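Side-chain contact in myosin-17 (Arabidopsis thaliana, PDB 7KFL), which probably recruits cargo through its C-terminal globular tail, the domain crystallised here, so that this plant class XI myosin motor can carry it along actin: residues K317-I322 against A358-M363. Numbering follows the deposited sequence.
Sequences KTLDEI and ANMRVM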
loop_
_atom_site.group_PDB
_atom_site.type_symbol
_atom_site.label_atom_id
_atom_site.label_comp_id
_atom_site.label_asym_id
_atom_site.label_seq_id
_atom_site.Cartn_x
_atom_site.Cartn_y
_atom_site.Cartn_z
ATOM N N LYS A 317 1.244 28.612 -25.798
ATOM C CA LYS A 317 0.661 27.242 -25.838
ATOM C C LYS A 317 -0.835 27.335 -26.170
ATOM O O LYS A 317 -1.495 28.268 -25.670
ATOM C CB LYS A 317 0.853 26.516 -24.500
ATOM C CG LYS A 317 2.269 26.519 -23.937
ATOM C CD LYS A 317 3.163 25.437 -24.503
ATOM C CE LYS A 317 4.634 25.793 -24.428
ATOM N NZ LYS A 317 5.477 24.773 -25.094
ATOM N N THR A 318 -1.336 26.400 -26.983
ATOM C CA THR A 318 -2.780 26.213 -27.293
ATOM C C THR A 318 -3.402 25.327 -26.207
ATOM O O THR A 318 -2.638 24.611 -25.530
ATOM C CB THR A 318 -2.981 25.617 -28.693
ATOM O OG1 THR A 318 -2.468 24.284 -28.701
ATOM C CG2 THR A 318 -2.308 26.422 -29.783
ATOM N N LEU A 319 -4.729 25.375 -26.045
ATOM C CA LEU A 319 -5.478 24.560 -25.048
ATOM C C LEU A 319 -5.302 23.071 -25.367
ATOM O O LEU A 319 -5.213 22.274 -24.416
ATOM C CB LEU A 319 -6.960 24.955 -25.068
ATOM C CG LEU A 319 -7.869 24.165 -24.125
ATOM C CD1 LEU A 319 -7.530 24.446 -22.669
ATOM C CD2 LEU A 319 -9.333 24.475 -24.396
ATOM N N ASP A 320 -5.254 22.719 -26.657
ATOM C CA ASP A 320 -5.172 21.318 -27.150
ATOM C C ASP A 320 -3.800 20.726 -26.802
ATOM O O ASP A 320 -3.762 19.544 -26.420
ATOM C CB ASP A 320 -5.471 21.252 -28.650
ATOM C CG ASP A 320 -6.918 21.576 -28.986
ATOM O OD1 ASP A 320 -7.814 20.946 -28.385
ATOM O OD2 ASP A 320 -7.139 22.457 -29.841
ATOM N N GLU A 321 -2.724 21.510 -26.927
ATOM C CA GLU A 321 -1.348 21.108 -26.523
ATOM C C GLU A 321 -1.346 20.737 -25.035
ATOM O O GLU A 321 -0.874 19.633 -24.700
ATOM C CB GLU A 321 -0.342 22.232 -26.782
ATOM C CG GLU A 321 0.078 22.361 -28.235
ATOM C CD GLU A 321 0.937 23.579 -28.530
ATOM O OE1 GLU A 321 1.783 23.927 -27.678
ATOM O OE2 GLU A 321 0.753 24.184 -29.605
ATOM N N ILE A 322 -1.875 21.627 -24.188
ATOM C CA ILE A 322 -1.869 21.497 -22.700
ATOM C C ILE A 322 -2.619 20.218 -22.302
ATOM O O ILE A 322 -2.079 19.459 -21.476
ATOM C CB ILE A 322 -2.475 22.754 -22.036
ATOM C CG1 ILE A 322 -1.651 24.011 -22.333
ATOM C CG2 ILE A 322 -2.652 22.552 -20.538
ATOM C CD1 ILE A 322 -2.434 25.296 -22.216
ATOM N N ALA A 358 -10.354 31.446 -21.399
ATOM C CA ALA A 358 -11.732 31.660 -21.905
ATOM C C ALA A 358 -12.340 30.320 -22.336
ATOM O O ALA A 358 -13.501 30.060 -21.969
ATOM C CB ALA A 358 -11.724 32.654 -23.041
ATOM N N ASN A 359 -11.575 29.506 -23.072
ATOM C CA ASN A 359 -12.007 28.192 -23.626
ATOM C C ASN A 359 -12.153 27.159 -22.500
ATOM O O ASN A 359 -12.912 26.189 -22.694
ATOM C CB ASN A 359 -11.039 27.673 -24.692
ATOM C CG ASN A 359 -10.992 28.534 -25.936
ATOM O OD1 ASN A 359 -11.878 29.356 -26.168
ATOM N ND2 ASN A 359 -9.962 28.351 -26.747
ATOM N N MET A 360 -11.438 27.341 -21.384
ATOM C CA MET A 360 -11.536 26.472 -20.178
ATOM C C MET A 360 -12.857 26.754 -19.448
ATOM O O MET A 360 -13.510 25.781 -19.021
ATOM C CB MET A 360 -10.371 26.713 -19.211
ATOM C CG MET A 360 -9.082 26.033 -19.627
ATOM S SD MET A 360 -7.762 26.281 -18.413
ATOM C CE MET A 360 -6.377 25.536 -19.273
ATOM N N ARG A 361 -13.224 28.033 -19.312
ATOM C CA ARG A 361 -14.392 28.499 -18.515
ATOM C C ARG A 361 -15.696 28.014 -19.165
ATOM O O ARG A 361 -16.620 27.647 -18.411
ATOM C CB ARG A 361 -14.360 30.025 -18.372
ATOM C CG ARG A 361 -15.379 30.597 -17.395
ATOM C CD ARG A 361 -15.288 29.990 -16.005
ATOM N NE ARG A 361 -15.491 30.972 -14.943
ATOM C CZ ARG A 361 -16.635 31.204 -14.297
ATOM N NH1 ARG A 361 -17.736 30.526 -14.587
ATOM N NH2 ARG A 361 -16.672 32.126 -13.349
ATOM N N VAL A 362 -15.765 28.015 -20.502
ATOM C CA VAL A 362 -16.955 27.559 -21.291
ATOM C C VAL A 362 -17.123 26.043 -21.121
ATOM O O VAL A 362 -18.274 25.600 -20.941
ATOM C CB VAL A 362 -16.877 27.962 -22.780
ATOM C CG1 VAL A 362 -15.566 27.559 -23.440
ATOM C CG2 VAL A 362 -18.052 27.413 -23.578
ATOM N N MET A 363 -16.024 25.283 -21.183
ATOM C CA MET A 363 -16.008 23.799 -21.034
ATOM C C MET A 363 -16.543 23.402 -19.651
ATOM O O MET A 363 -17.196 22.344 -19.558
ATOM C CB MET A 363 -14.591 23.239 -21.204
ATOM C CG MET A 363 -14.284 22.768 -22.613
ATOM S SD MET A 363 -12.516 22.841 -22.993
ATOM C CE MET A 363 -12.398 21.596 -24.277
#
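Leu319 pushes its forked tip into the side of helix 354-369 and meets Asn359, Met360 and Met363, an apolar helix-helix contact at one extremity of the largely helical globular tail of a class XI myosin. The leucine sits in the first turn of helix 319-326, within the DIL domain, and no hydrogen bond links the two segments. CG anti to the backbone N (chi1 178°) carries the fork out from helix 319-326 towards helix 354-369. CD1 faces the buried side, 3.7 Å from Met360 CE and 3.8 Å from Met360 CG, so it lies against both ends of an extended thioether chain. Met360 also rests on Leu335 and Ser339 of helix 332-341, while Ile322 packs on Val356, which Leu319 also touches, and on Val352 in the preceding loop. CD2 serves the solvent-facing side, with less shared surface though no longer distances; here Asn359 is exposed and lends only its CB, the amide taking no part in the contact. Just before the leucine, exposed Thr318 is the N-cap of helix 319-326; its OG1 accepts a weak capping bond from Glu321 N at 3.3 Å. Met363, which also touches Ile332, comes from farther along helix 354-369 and reaches the leucine tip to tip, its SD stopping 3.8 Å from Leu319 CD2, the same methyl that lies 3.6 Å from Asn359 CB.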